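PDB 6VSU: arginase 1, mitochondrial from Arabidopsis thaliana, which hydrolyses L-arginine to urea and L-ornithine, and agmatine to urea and putrescine, with two manganese ions per subunit in a homohexamer. Local coordinates for residues 246-249 and 250-254; 267-271 and 272-276; 112-115 and 116-120; 291-295 and 296-300; 85-89 and 90-94. All coordinates share one frame; numbering follows the deposited sequence.

In the fold
From the N terminus, contact 5 (85-89 with 90-94) comes first, turning the chain out of a loop into the edge strand 93-98 of the parallel sheet. Contact 3 follows within helix 111-126. Contact 1 ends strand 244-249 with a tight turn at the manganese ions, and contact 2 starts helix 271-280; D254 of the one binds G267 N of the other. Contact 4 turns the chain after strand 285-291, whose end pairs with contact 1 through I248, V250 and V291. All five are local and lie in series along the chain, none enclosing or crossing another. Contacts 1 and 3 flank the chain's centre on opposite sides, about 24 Å apart between centres.

Contact 1: 246-249 and 250-254; sequences ISID and VDCLD. With MN (manganese (II) ion), chain B.
D249 swings its carboxylate trans to the main-chain nitrogen (chi1 179°) and D251 holds CG between its own N and carbonyl carbon (chi1 74°), so that the two carboxylates converge on one manganese ion, their planes 29° apart. D249 gives OD2 at 2.3 Å from the manganese. D251 binds the manganese through both oxygens, unequally: OD2 at 2.1 Å, OD1 at 2.6 Å. Water 1, D164 and H166 also serve this ion, and D249 contributes to the second manganese site as well. The backbone fixes the first carboxylate, because D251 N donates a nearly straight bond to D249 OD1 (2.8 Å) from above the carboxylate plane, while A165 N holds D251 OD1. C252 N closes the 3-10 turn on D249 O at 2.9 Å, and C252 SG packs against I248 CG2. This DxD pair is a signature of the arginase family's binuclear site. Strand 244-249 delivers it between strands 158-163 and 285-291, with helices 271-280 and 303-319 both packed on I248, and helix 303-319 also on V250.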
loop_
_atom_site.group_PDB
_atom_site.type_symbol
_atom_site.label_atom_id
_atom_site.label_comp_id
_atom_site.label_asym_id
_atom_site.label_seq_id
_atom_site.Cartn_x
_atom_site.Cartn_y
_atom_site.Cartn_z
ATOM N N ILE E 246 17.943 0.783 29.473
ATOM C CA ILE E 246 18.069 1.067 28.026
ATOM C C ILE E 246 16.703 1.497 27.485
ATOM O O ILE E 246 15.757 0.687 27.534
ATOM C CB ILE E 246 18.626 -0.157 27.299
ATOM C CG1 ILE E 246 19.943 -0.616 27.913
ATOM C CG2 ILE E 246 18.755 0.151 25.811
ATOM C CD1 ILE E 246 20.525 -1.901 27.299
ATOM N N SER E 247 16.616 2.681 26.904
ATOM C CA SER E 247 15.376 3.159 26.249
ATOM C C SER E 247 15.635 3.237 24.750
ATOM O O SER E 247 16.519 4.015 24.309
ATOM C CB SER E 247 14.916 4.491 26.809
ATOM O OG SER E 247 13.782 4.973 26.104
ATOM N N ILE E 248 14.860 2.480 23.969
ATOM C CA ILE E 248 15.007 2.493 22.494
ATOM C C ILE E 248 13.763 3.112 21.931
ATOM O O ILE E 248 12.703 2.468 21.966
ATOM C CB ILE E 248 15.268 1.094 21.939
ATOM C CG1 ILE E 248 16.388 0.412 22.736
ATOM C CG2 ILE E 248 15.587 1.225 20.467
ATOM C CD1 ILE E 248 16.974 -0.825 22.067
ATOM N N ASP E 249 13.913 4.258 21.318
ATOM C CA ASP E 249 12.872 4.768 20.386
ATOM C C ASP E 249 13.215 4.145 19.047
ATOM O O ASP E 249 14.346 4.216 18.621
ATOM C CB ASP E 249 12.890 6.276 20.356
ATOM C CG ASP E 249 11.910 6.978 19.439
ATOM O OD1 ASP E 249 11.462 6.394 18.421
ATOM O OD2 ASP E 249 11.619 8.139 19.750
ATOM N N VAL E 250 12.271 3.437 18.469
ATOM C CA VAL E 250 12.434 2.775 17.152
ATOM C C VAL E 250 12.939 3.781 16.105
ATOM O O VAL E 250 13.629 3.341 15.201
ATOM C CB VAL E 250 11.081 2.120 16.812
ATOM C CG1 VAL E 250 11.007 1.736 15.394
ATOM C CG2 VAL E 250 10.860 0.879 17.636
ATOM N N ASP E 251 12.707 5.098 16.271
ATOM C CA ASP E 251 13.182 6.107 15.294
ATOM C C ASP E 251 14.683 6.364 15.457
ATOM O O ASP E 251 15.206 7.094 14.661
ATOM C CB ASP E 251 12.358 7.396 15.282
ATOM C CG ASP E 251 12.587 8.313 16.479
ATOM O OD1 ASP E 251 13.648 8.192 17.132
ATOM O OD2 ASP E 251 11.657 9.061 16.781
ATOM N N CYS E 252 15.385 5.689 16.352
ATOM C CA CYS E 252 16.887 5.682 16.304
ATOM C C CYS E 252 17.358 5.090 14.977
ATOM O O CYS E 252 18.407 5.510 14.466
ATOM C CB CYS E 252 17.492 4.945 17.494
ATOM S SG CYS E 252 17.300 3.141 17.511
ATOM N N LEU E 253 16.556 4.191 14.420
ATOM C CA LEU E 253 16.805 3.522 13.151
ATOM C C LEU E 253 16.485 4.446 11.997
ATOM O O LEU E 253 15.493 5.159 12.071
ATOM C CB LEU E 253 15.903 2.288 13.116
ATOM C CG LEU E 253 16.270 1.216 14.124
ATOM C CD1 LEU E 253 15.090 0.277 14.219
ATOM C CD2 LEU E 253 17.539 0.478 13.698
ATOM N N ASP E 254 17.285 4.404 10.947
ATOM C CA ASP E 254 16.915 5.093 9.708
ATOM C C ASP E 254 15.518 4.634 9.330
ATOM O O ASP E 254 15.201 3.464 9.508
ATOM C CB ASP E 254 17.886 4.797 8.574
ATOM C CG ASP E 254 17.670 5.790 7.464
ATOM O OD1 ASP E 254 16.769 5.552 6.672
ATOM O OD2 ASP E 254 18.287 6.884 7.510
HETATM MN MN MN B . 12.418 9.909 18.586
HETATM O O HOH W 1 11.781 11.210 20.188
#

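Contact 2: 267-271 and 272-276; sequences GGLSF and RDVLN
Reciprocal hydrogen bonds join S270 and D273. D273 N donates to S270 OG at 2.9 Å, and S270 N returns a nearly straight bond to D273 OD2 (2.9 Å, 174°), arriving from above the carboxylate plane. S270 OG reaches the amide because it sits between its own N and carbonyl carbon (chi1 76°). Water 2 donates to both G268 O and D273 OD2, extending the link back into the loop. Backbone bonds start the helix: V274 N to S270 O and L275 N to F271 O. The S270-D273 exchange is a capping box, with S270 as N-cap of helix 271-280. Among charged groups, D273 also forms a salt bridge to R229, whereas R272, bent at chi2 and chi3, turns its guanidinium to E82 and to G267 O of a neighbouring subunit. Apolar contacts flank the cap. L269 CD1 meets V274 CG2 at 4.0 Å, the two side chains crossing at about a right angle, and L269 CD2 lies 4.0 Å from D273 CB. One turn along, L275 CD1 approaches F271 CE2 at 3.5 Å; the phenyl ring also packs on V307 and L311 of helix 303-319.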
loop_
_atom_site.group_PDB
_atom_site.type_symbol
_atom_site.label_atom_id
_atom_site.label_comp_id
_atom_site.label_asym_id
_atom_site.label_seq_id
_atom_site.Cartn_x
_atom_site.Cartn_y
_atom_site.Cartn_z
ATOM N N GLY E 267 18.663 9.485 7.937
ATOM C CA GLY E 267 20.087 9.508 8.286
ATOM C C GLY E 267 20.357 8.824 9.613
ATOM O O GLY E 267 21.119 9.368 10.399
ATOM N N GLY E 268 19.682 7.708 9.875
ATOM C CA GLY E 268 19.709 7.023 11.164
ATOM C C GLY E 268 20.567 5.771 11.141
ATOM O O GLY E 268 21.320 5.551 10.180
ATOM N N LEU E 269 20.479 5.016 12.218
ATOM C CA LEU E 269 21.264 3.794 12.429
ATOM C C LEU E 269 20.640 2.657 11.595
ATOM O O LEU E 269 19.425 2.608 11.414
ATOM C CB LEU E 269 21.281 3.470 13.936
ATOM C CG LEU E 269 21.990 4.470 14.863
ATOM C CD1 LEU E 269 21.572 4.288 16.309
ATOM C CD2 LEU E 269 23.481 4.330 14.787
ATOM N N SER E 270 21.448 1.695 11.203
ATOM C CA SER E 270 20.939 0.425 10.642
ATOM C C SER E 270 20.537 -0.458 11.815
ATOM O O SER E 270 20.868 -0.146 12.949
ATOM C CB SER E 270 21.968 -0.270 9.713
ATOM O OG SER E 270 22.967 -0.875 10.507
ATOM N N PHE E 271 19.777 -1.504 11.549
ATOM C CA PHE E 271 19.345 -2.431 12.607
ATOM C C PHE E 271 20.607 -3.075 13.135
ATOM O O PHE E 271 20.667 -3.330 14.341
ATOM C CB PHE E 271 18.368 -3.492 12.091
ATOM C CG PHE E 271 17.682 -4.197 13.218
ATOM C CD1 PHE E 271 16.561 -3.663 13.831
ATOM C CD2 PHE E 271 18.192 -5.366 13.717
ATOM C CE1 PHE E 271 15.983 -4.285 14.933
ATOM C CE2 PHE E 271 17.640 -5.969 14.853
ATOM C CZ PHE E 271 16.520 -5.440 15.448
ATOM N N ARG E 272 21.472 -3.497 12.236
ATOM C CA ARG E 272 22.757 -4.129 12.618
ATOM C C ARG E 272 23.586 -3.156 13.482
ATOM O O ARG E 272 24.239 -3.657 14.416
ATOM C CB ARG E 272 23.513 -4.641 11.417
ATOM C CG ARG E 272 24.750 -5.456 11.773
ATOM C CD ARG E 272 24.599 -6.552 12.844
ATOM N NE ARG E 272 23.444 -7.379 12.533
ATOM C CZ ARG E 272 22.926 -8.359 13.239
ATOM N NH1 ARG E 272 23.403 -8.661 14.437
ATOM N NH2 ARG E 272 21.882 -9.026 12.754
ATOM N N ASP E 273 23.601 -1.852 13.192
ATOM C CA ASP E 273 24.291 -0.844 14.036
ATOM C C ASP E 273 23.750 -0.912 15.475
ATOM O O ASP E 273 24.556 -1.010 16.442
ATOM C CB ASP E 273 24.096 0.581 13.520
ATOM C CG ASP E 273 24.775 0.921 12.200
ATOM O OD1 ASP E 273 25.794 0.281 11.874
ATOM O OD2 ASP E 273 24.311 1.893 11.523
ATOM N N VAL E 274 22.443 -0.956 15.658
ATOM C CA VAL E 274 21.842 -1.012 17.023
ATOM C C VAL E 274 22.257 -2.310 17.747
ATOM O O VAL E 274 22.594 -2.272 18.954
ATOM C CB VAL E 274 20.320 -0.836 16.951
ATOM C CG1 VAL E 274 19.627 -1.120 18.276
ATOM C CG2 VAL E 274 19.992 0.563 16.470
ATOM N N LEU E 275 22.245 -3.450 17.058
ATOM C CA LEU E 275 22.621 -4.735 17.706
ATOM C C LEU E 275 24.119 -4.730 17.959
ATOM O O LEU E 275 24.495 -5.305 18.969
ATOM C CB LEU E 275 22.192 -5.942 16.868
ATOM C CG LEU E 275 20.680 -6.148 16.738
ATOM C CD1 LEU E 275 20.441 -7.532 16.156
ATOM C CD2 LEU E 275 19.893 -6.013 18.030
ATOM N N ASN E 276 24.921 -4.032 17.149
ATOM C CA ASN E 276 26.356 -3.941 17.475
ATOM C C ASN E 276 26.518 -3.235 18.827
ATOM O O ASN E 276 27.337 -3.701 19.640
ATOM C CB ASN E 276 27.205 -3.314 16.388
ATOM C CG ASN E 276 27.388 -4.192 15.159
ATOM O OD1 ASN E 276 27.022 -5.373 15.134
ATOM N ND2 ASN E 276 27.934 -3.585 14.109
HETATM O O HOH W 2 24.310 4.613 10.318
#

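Contact 3: 112-115 and 116-120; sequences DRLM and NVISE
M115 and N116, with I118 a turn further on, carry most of this contact between consecutive turns of helix 111-126, a helix of the alpha/beta arginase fold. M115 and I118 lie side by side and point the same way. The methionine is bent at chi2 and chi3, and its SD meets I118 CD1 at 3.7 Å, an apolar contact between side chains three residues apart. Both also rest on P145 of helix 143-154, and I118 touches V146 there too. L114 adds a looser contact, its CG 4.5 Å from I118 CD1.

N116 behaves differently, on the exposed side of the helix. Its CG is anti to its own carbonyl carbon (chi1 -69°), which folds the amide back over the preceding turn and sets N116 CG 3.2 Å from D112 O. That carbonyl accepts instead from N116 N, at 3.0 Å. The next three i to i+4 bonds run from V117 N to R113 O, I118 N to L114 O and S119 N to M115 O.

The polar ends on this stretch reach other parts of the fold. D112 pairs with K177 and Y178, R113 turns to N13 of helix 7-37, and S119 OG binds P145 O. V117, facing I16 and L20 of helix 7-37, lays CG2 3.3 Å from R113 O.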
loop_
_atom_site.group_PDB
_atom_site.type_symbol
_atom_site.label_atom_id
_atom_site.label_comp_id
_atom_site.label_asym_id
_atom_site.label_seq_id
_atom_site.Cartn_x
_atom_site.Cartn_y
_atom_site.Cartn_z
ATOM N N ASP E 112 -1.076 12.869 36.043
ATOM C CA ASP E 112 -0.161 12.598 37.179
ATOM C C ASP E 112 -0.540 11.223 37.724
ATOM O O ASP E 112 0.339 10.384 37.909
ATOM C CB ASP E 112 -0.327 13.620 38.290
ATOM C CG ASP E 112 0.183 15.012 37.998
ATOM O OD1 ASP E 112 1.206 15.186 37.338
ATOM O OD2 ASP E 112 -0.428 15.912 38.526
ATOM N N ARG E 113 -1.827 11.022 37.965
ATOM C CA ARG E 113 -2.361 9.744 38.479
ATOM C C ARG E 113 -2.107 8.630 37.469
ATOM O O ARG E 113 -1.724 7.548 37.901
ATOM C CB ARG E 113 -3.835 9.894 38.829
ATOM C CG ARG E 113 -4.026 10.471 40.217
ATOM C CD ARG E 113 -5.248 11.361 40.321
ATOM N NE ARG E 113 -6.530 10.673 40.199
ATOM C CZ ARG E 113 -6.914 9.686 40.976
ATOM N NH1 ARG E 113 -8.101 9.110 40.798
ATOM N NH2 ARG E 113 -6.093 9.260 41.928
ATOM N N LEU E 114 -2.267 8.896 36.181
ATOM C CA LEU E 114 -2.024 7.827 35.188
ATOM C C LEU E 114 -0.546 7.457 35.210
ATOM O O LEU E 114 -0.237 6.238 35.211
ATOM C CB LEU E 114 -2.481 8.279 33.808
ATOM C CG LEU E 114 -2.126 7.345 32.668
ATOM C CD1 LEU E 114 -2.759 5.992 32.913
ATOM C CD2 LEU E 114 -2.566 7.932 31.336
ATOM N N MET E 115 0.366 8.424 35.252
ATOM C CA MET E 115 1.795 8.052 35.217
ATOM C C MET E 115 2.151 7.310 36.518
ATOM O O MET E 115 3.020 6.409 36.479
ATOM C CB MET E 115 2.687 9.277 35.001
ATOM C CG MET E 115 2.463 9.959 33.643
ATOM S SD MET E 115 2.383 8.839 32.211
ATOM C CE MET E 115 3.472 9.659 31.046
ATOM N N ASN E 116 1.554 7.673 37.635
ATOM C CA ASN E 116 1.760 6.955 38.924
ATOM C C ASN E 116 1.303 5.488 38.783
ATOM O O ASN E 116 1.917 4.615 39.357
ATOM C CB ASN E 116 1.006 7.628 40.069
ATOM C CG ASN E 116 1.570 8.986 40.458
ATOM O OD1 ASN E 116 2.659 9.406 40.009
ATOM N ND2 ASN E 116 0.785 9.710 41.262
ATOM N N VAL E 117 0.249 5.222 38.026
ATOM C CA VAL E 117 -0.208 3.827 37.783
ATOM C C VAL E 117 0.867 3.093 37.008
ATOM O O VAL E 117 1.192 1.949 37.332
ATOM C CB VAL E 117 -1.567 3.768 37.065
ATOM C CG1 VAL E 117 -1.913 2.348 36.711
ATOM C CG2 VAL E 117 -2.650 4.380 37.946
ATOM N N ILE E 118 1.387 3.710 35.986
ATOM C CA ILE E 118 2.486 3.079 35.215
ATOM C C ILE E 118 3.676 2.762 36.124
ATOM O O ILE E 118 4.181 1.659 36.020
ATOM C CB ILE E 118 2.865 3.951 34.012
ATOM C CG1 ILE E 118 1.693 3.964 33.032
ATOM C CG2 ILE E 118 4.098 3.437 33.323
ATOM C CD1 ILE E 118 1.742 5.150 32.075
ATOM N N SER E 119 4.080 3.673 37.006
ATOM C CA SER E 119 5.177 3.443 37.981
ATOM C C SER E 119 4.819 2.252 38.875
ATOM O O SER E 119 5.637 1.351 39.028
ATOM C CB SER E 119 5.479 4.718 38.788
ATOM O OG SER E 119 6.047 5.735 37.955
ATOM N N GLU E 120 3.619 2.193 39.407
ATOM C CA GLU E 120 3.265 1.127 40.369
ATOM C C GLU E 120 3.234 -0.197 39.636
ATOM O O GLU E 120 3.648 -1.191 40.223
ATOM C CB GLU E 120 1.941 1.433 41.052
ATOM C CG GLU E 120 2.043 2.643 41.945
ATOM C CD GLU E 120 2.967 2.375 43.121
ATOM O OE1 GLU E 120 3.031 1.162 43.554
ATOM O OE2 GLU E 120 3.685 3.352 43.579
#

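Contact 4: 291-295 and 296-300; sequences VEFNP and QRDTV. With NA (sodium ion), chain C.
The F293 ring and the D298 carboxylate stand almost perpendicular, their planes 80° apart. D298 OD2 approaches F293 CE1 obliquely at 3.6 Å, and P295 CD lies over the centre of one ring face, 4.2 Å above the plane. The carboxylate takes hydrogen bonds from T304 and A305 at the start of helix 303-319, and a weak one from T299 N, so the ring borders a carboxylate that is already engaged.

N294 faces the turn that follows. Its CG is anti to the backbone N (chi1 -173°), which swings OD1 forward to accept from Q296 N at 3.0 Å. The N294 amide and the R297 guanidinium are only 15° from parallel, but the arginine meets the amide through its aliphatic part, with R297 CG 3.8 Å from N294 ND2. The N294 and Q296 amides are moderately turned against each other and share water 3, which accepts from N294 ND2 and donates to Q296 OE1. In the backbone, R297 N donates to N294 O at 2.9 Å, and D298 N to P295 O at 3.2 Å.

Q296 NE2 reaches E70 of a neighbouring subunit, and N294 ND2 binds S262 OG. Just upstream, E292 OE1 binds the sodium ion along with S262, L58 and water 4, while its OE2 takes bonds from H180 and H140. An Asx turn at N294 leads into a short 3-10 turn at 295-297, in the loop leaving strand 285-291 beside the arginase active site.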
loop_
_atom_site.group_PDB
_atom_site.type_symbol
_atom_site.label_atom_id
_atom_site.label_comp_id
_atom_site.label_asym_id
_atom_site.label_seq_id
_atom_site.Cartn_x
_atom_site.Cartn_y
_atom_site.Cartn_z
ATOM N N VAL E 291 9.840 1.884 22.416
ATOM C CA VAL E 291 8.736 2.877 22.329
ATOM C C VAL E 291 8.695 3.435 20.898
ATOM O O VAL E 291 9.661 3.263 20.127
ATOM C CB VAL E 291 8.945 4.013 23.338
ATOM C CG1 VAL E 291 8.985 3.513 24.768
ATOM C CG2 VAL E 291 10.212 4.808 23.079
ATOM N N GLU E 292 7.575 4.082 20.599
ATOM C CA GLU E 292 7.342 4.936 19.409
ATOM C C GLU E 292 7.220 4.080 18.143
ATOM O O GLU E 292 7.228 4.682 17.040
ATOM C CB GLU E 292 8.422 6.007 19.323
ATOM C CG GLU E 292 8.269 7.013 20.467
ATOM C CD GLU E 292 7.124 8.006 20.363
ATOM O OE1 GLU E 292 6.520 8.067 19.236
ATOM O OE2 GLU E 292 6.875 8.785 21.370
ATOM N N PHE E 293 7.050 2.757 18.253
ATOM C CA PHE E 293 6.601 1.971 17.083
ATOM C C PHE E 293 5.149 2.365 16.833
ATOM O O PHE E 293 4.370 2.343 17.768
ATOM C CB PHE E 293 6.747 0.485 17.334
ATOM C CG PHE E 293 5.902 -0.392 16.456
ATOM C CD1 PHE E 293 5.782 -0.129 15.093
ATOM C CD2 PHE E 293 5.291 -1.518 16.971
ATOM C CE1 PHE E 293 4.987 -0.932 14.302
ATOM C CE2 PHE E 293 4.526 -2.343 16.158
ATOM C CZ PHE E 293 4.356 -2.028 14.833
ATOM N N ASN E 294 4.873 2.877 15.652
ATOM C CA ASN E 294 3.549 3.370 15.221
ATOM C C ASN E 294 3.007 2.420 14.149
ATOM O O ASN E 294 3.319 2.622 12.986
ATOM C CB ASN E 294 3.602 4.794 14.673
ATOM C CG ASN E 294 2.226 5.323 14.400
ATOM O OD1 ASN E 294 1.278 4.543 14.220
ATOM N ND2 ASN E 294 2.119 6.634 14.416
ATOM N N PRO E 295 2.173 1.410 14.517
ATOM C CA PRO E 295 1.616 0.441 13.573
ATOM C C PRO E 295 0.848 1.091 12.408
ATOM O O PRO E 295 0.834 0.555 11.318
ATOM C CB PRO E 295 0.629 -0.406 14.377
ATOM C CG PRO E 295 0.922 -0.122 15.796
ATOM C CD PRO E 295 1.653 1.202 15.868
ATOM N N GLN E 296 0.246 2.254 12.626
ATOM C CA GLN E 296 -0.560 2.911 11.561
ATOM C C GLN E 296 0.395 3.543 10.527
ATOM O O GLN E 296 -0.110 3.981 9.523
ATOM C CB GLN E 296 -1.504 3.967 12.133
ATOM C CG GLN E 296 -2.376 3.399 13.242
ATOM C CD GLN E 296 -3.389 4.309 13.914
ATOM O OE1 GLN E 296 -2.988 5.283 14.595
ATOM N NE2 GLN E 296 -4.687 3.927 13.778
ATOM N N ARG E 297 1.710 3.622 10.771
ATOM C CA ARG E 297 2.688 4.137 9.789
ATOM C C ARG E 297 3.537 2.990 9.245
ATOM O O ARG E 297 4.410 3.263 8.428
ATOM C CB ARG E 297 3.555 5.235 10.423
ATOM C CG ARG E 297 2.833 6.554 10.696
ATOM C CD ARG E 297 2.253 7.252 9.480
ATOM N NE ARG E 297 2.652 8.656 9.253
ATOM C CZ ARG E 297 3.934 9.106 9.300
ATOM N NH1 ARG E 297 4.935 8.282 9.606
ATOM N NH2 ARG E 297 4.213 10.378 9.032
ATOM N N ASP E 298 3.263 1.753 9.651
ATOM C CA ASP E 298 4.053 0.571 9.227
ATOM C C ASP E 298 3.659 0.140 7.787
ATOM O O ASP E 298 2.642 0.568 7.285
ATOM C CB ASP E 298 3.835 -0.603 10.168
ATOM C CG ASP E 298 5.057 -1.518 10.297
ATOM O OD1 ASP E 298 6.077 -1.281 9.573
ATOM O OD2 ASP E 298 4.969 -2.496 11.110
ATOM N N THR E 299 4.467 -0.706 7.188
ATOM C CA THR E 299 4.189 -1.358 5.899
ATOM C C THR E 299 3.020 -2.310 6.098
ATOM O O THR E 299 2.698 -2.708 7.249
ATOM C CB THR E 299 5.426 -2.107 5.406
ATOM O OG1 THR E 299 5.558 -3.251 6.251
ATOM C CG2 THR E 299 6.665 -1.233 5.477
ATOM N N VAL E 300 2.401 -2.692 4.998
ATOM C CA VAL E 300 1.239 -3.616 5.011
ATOM C C VAL E 300 1.659 -4.959 5.603
ATOM O O VAL E 300 0.816 -5.607 6.108
ATOM C CB VAL E 300 0.602 -3.758 3.617
ATOM C CG1 VAL E 300 0.118 -2.432 3.083
ATOM C CG2 VAL E 300 1.530 -4.419 2.629
HETATM NA NA NA C . 4.226 9.348 18.426
HETATM O O HOH W 3 -1.059 7.239 14.192
HETATM O O HOH W 4 3.922 12.010 17.462
#

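Contact 5: 85-89 and 90-94; sequences KELKD and PRVLT
A type I beta turn from E86 to D89 leads here into strand 93-98, an edge strand of the parallel sheet of the arginase fold within this chain. D89 N closes the turn on E86 O, and K88 N donates to E86 OE2, which is also hydrogen-bonded to S79 OG. D89 then organises the residues that follow. Its carboxylate takes a side-on, two-nitrogen salt bridge from R91: NE to D89 OD1 at 3.0 Å on the syn lone pair, and NH2 to D89 OD2 at 2.8 Å, near the guanidinium plane. The two planes are 47° apart, so the grip is twisted. R91 N also donates to D89 OD1, from above the carboxylate, which gives that oxygen two donors. The chain of R91 bends at chi3 (-55°) to turn back to the aspartate, and its NH1 binds G38 O. D89 O is doubly used too, taking V92 N at 2.8 Å and L93 N at 3.0 Å, the latter in the carbonyl plane. On the buried side L87 CD2 touches both V92 CG1 (4.1 Å) and L93 CD2 (4.0 Å), next to helix 303-319. Water 5 bridges the backbone, donating to L87 O and to L93 O, each at 2.6 Å.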
loop_
_atom_site.group_PDB
_atom_site.type_symbol
_atom_site.label_atom_id
_atom_site.label_comp_id
_atom_site.label_asym_id
_atom_site.label_seq_id
_atom_site.Cartn_x
_atom_site.Cartn_y
_atom_site.Cartn_z
ATOM N N LYS E 85 19.678 -17.699 23.104
ATOM C CA LYS E 85 18.693 -17.868 24.207
ATOM C C LYS E 85 17.352 -18.329 23.643
ATOM O O LYS E 85 17.012 -17.962 22.525
ATOM C CB LYS E 85 18.604 -16.607 25.046
ATOM C CG LYS E 85 19.922 -16.406 25.764
ATOM C CD LYS E 85 19.822 -15.714 27.034
ATOM C CE LYS E 85 21.075 -15.841 27.880
ATOM N NZ LYS E 85 21.074 -14.704 28.832
ATOM N N GLU E 86 16.668 -19.143 24.428
ATOM C CA GLU E 86 15.391 -19.779 24.072
ATOM C C GLU E 86 14.263 -18.976 24.730
ATOM O O GLU E 86 14.122 -19.028 25.968
ATOM C CB GLU E 86 15.449 -21.244 24.504
ATOM C CG GLU E 86 14.167 -22.025 24.212
ATOM C CD GLU E 86 13.681 -21.921 22.771
ATOM O OE1 GLU E 86 14.393 -22.506 21.858
ATOM O OE2 GLU E 86 12.700 -21.133 22.543
ATOM N N LEU E 87 13.479 -18.297 23.895
ATOM C CA LEU E 87 12.419 -17.346 24.292
ATOM C C LEU E 87 11.214 -18.105 24.840
ATOM O O LEU E 87 10.461 -17.496 25.577
ATOM C CB LEU E 87 12.028 -16.495 23.077
ATOM C CG LEU E 87 13.057 -15.468 22.640
ATOM C CD1 LEU E 87 12.699 -14.907 21.280
ATOM C CD2 LEU E 87 13.189 -14.342 23.681
ATOM N N LYS E 88 11.058 -19.390 24.564
ATOM C CA LYS E 88 9.963 -20.182 25.173
ATOM C C LYS E 88 10.301 -20.610 26.599
ATOM O O LYS E 88 9.371 -21.125 27.233
ATOM C CB LYS E 88 9.662 -21.423 24.335
ATOM C CG LYS E 88 9.050 -21.126 22.985
ATOM C CD LYS E 88 9.097 -22.320 22.098
ATOM C CE LYS E 88 8.478 -22.008 20.753
ATOM N NZ LYS E 88 8.743 -23.171 19.866
ATOM N N ASP E 89 11.550 -20.467 27.055
ATOM C CA ASP E 89 11.945 -20.605 28.493
ATOM C C ASP E 89 11.468 -19.384 29.271
ATOM O O ASP E 89 11.876 -18.262 29.008
ATOM C CB ASP E 89 13.448 -20.775 28.616
ATOM C CG ASP E 89 13.961 -21.230 29.952
ATOM O OD1 ASP E 89 13.196 -21.127 30.959
ATOM O OD2 ASP E 89 15.157 -21.657 29.975
ATOM N N PRO E 90 10.492 -19.537 30.181
ATOM C CA PRO E 90 10.022 -18.425 31.019
ATOM C C PRO E 90 11.140 -17.677 31.755
ATOM O O PRO E 90 11.026 -16.455 31.963
ATOM C CB PRO E 90 9.107 -19.092 32.045
ATOM C CG PRO E 90 8.656 -20.394 31.388
ATOM C CD PRO E 90 9.789 -20.810 30.454
ATOM N N ARG E 91 12.214 -18.377 32.097
ATOM C CA ARG E 91 13.386 -17.744 32.735
ATOM C C ARG E 91 14.050 -16.770 31.768
ATOM O O ARG E 91 14.743 -15.839 32.265
ATOM C CB ARG E 91 14.409 -18.779 33.167
ATOM C CG ARG E 91 13.859 -19.641 34.282
ATOM C CD ARG E 91 14.693 -20.867 34.586
ATOM N NE ARG E 91 14.861 -21.634 33.358
ATOM C CZ ARG E 91 15.433 -22.812 33.298
ATOM N NH1 ARG E 91 15.823 -23.427 34.400
ATOM N NH2 ARG E 91 15.568 -23.400 32.130
ATOM N N VAL E 92 13.853 -16.939 30.468
ATOM C CA VAL E 92 14.349 -15.971 29.444
ATOM C C VAL E 92 13.311 -14.885 29.174
ATOM O O VAL E 92 13.676 -13.693 29.107
ATOM C CB VAL E 92 14.714 -16.691 28.147
ATOM C CG1 VAL E 92 15.085 -15.705 27.054
ATOM C CG2 VAL E 92 15.846 -17.682 28.390
ATOM N N LEU E 93 12.045 -15.260 29.013
ATOM C CA LEU E 93 10.969 -14.272 28.712
ATOM C C LEU E 93 9.634 -14.731 29.302
ATOM O O LEU E 93 9.222 -15.874 29.119
ATOM C CB LEU E 93 10.887 -14.079 27.193
ATOM C CG LEU E 93 9.910 -12.990 26.736
ATOM C CD1 LEU E 93 10.314 -11.591 27.209
ATOM C CD2 LEU E 93 9.768 -12.990 25.210
ATOM N N THR E 94 8.986 -13.845 30.036
ATOM C CA THR E 94 7.533 -13.955 30.331
ATOM C C THR E 94 6.884 -12.622 29.957
ATOM O O THR E 94 7.597 -11.722 29.600
ATOM C CB THR E 94 7.239 -14.317 31.800
ATOM O OG1 THR E 94 7.895 -13.380 32.641
ATOM C CG2 THR E 94 7.668 -15.718 32.126
HETATM O O HOH W 5 8.324 -17.204 27.091
#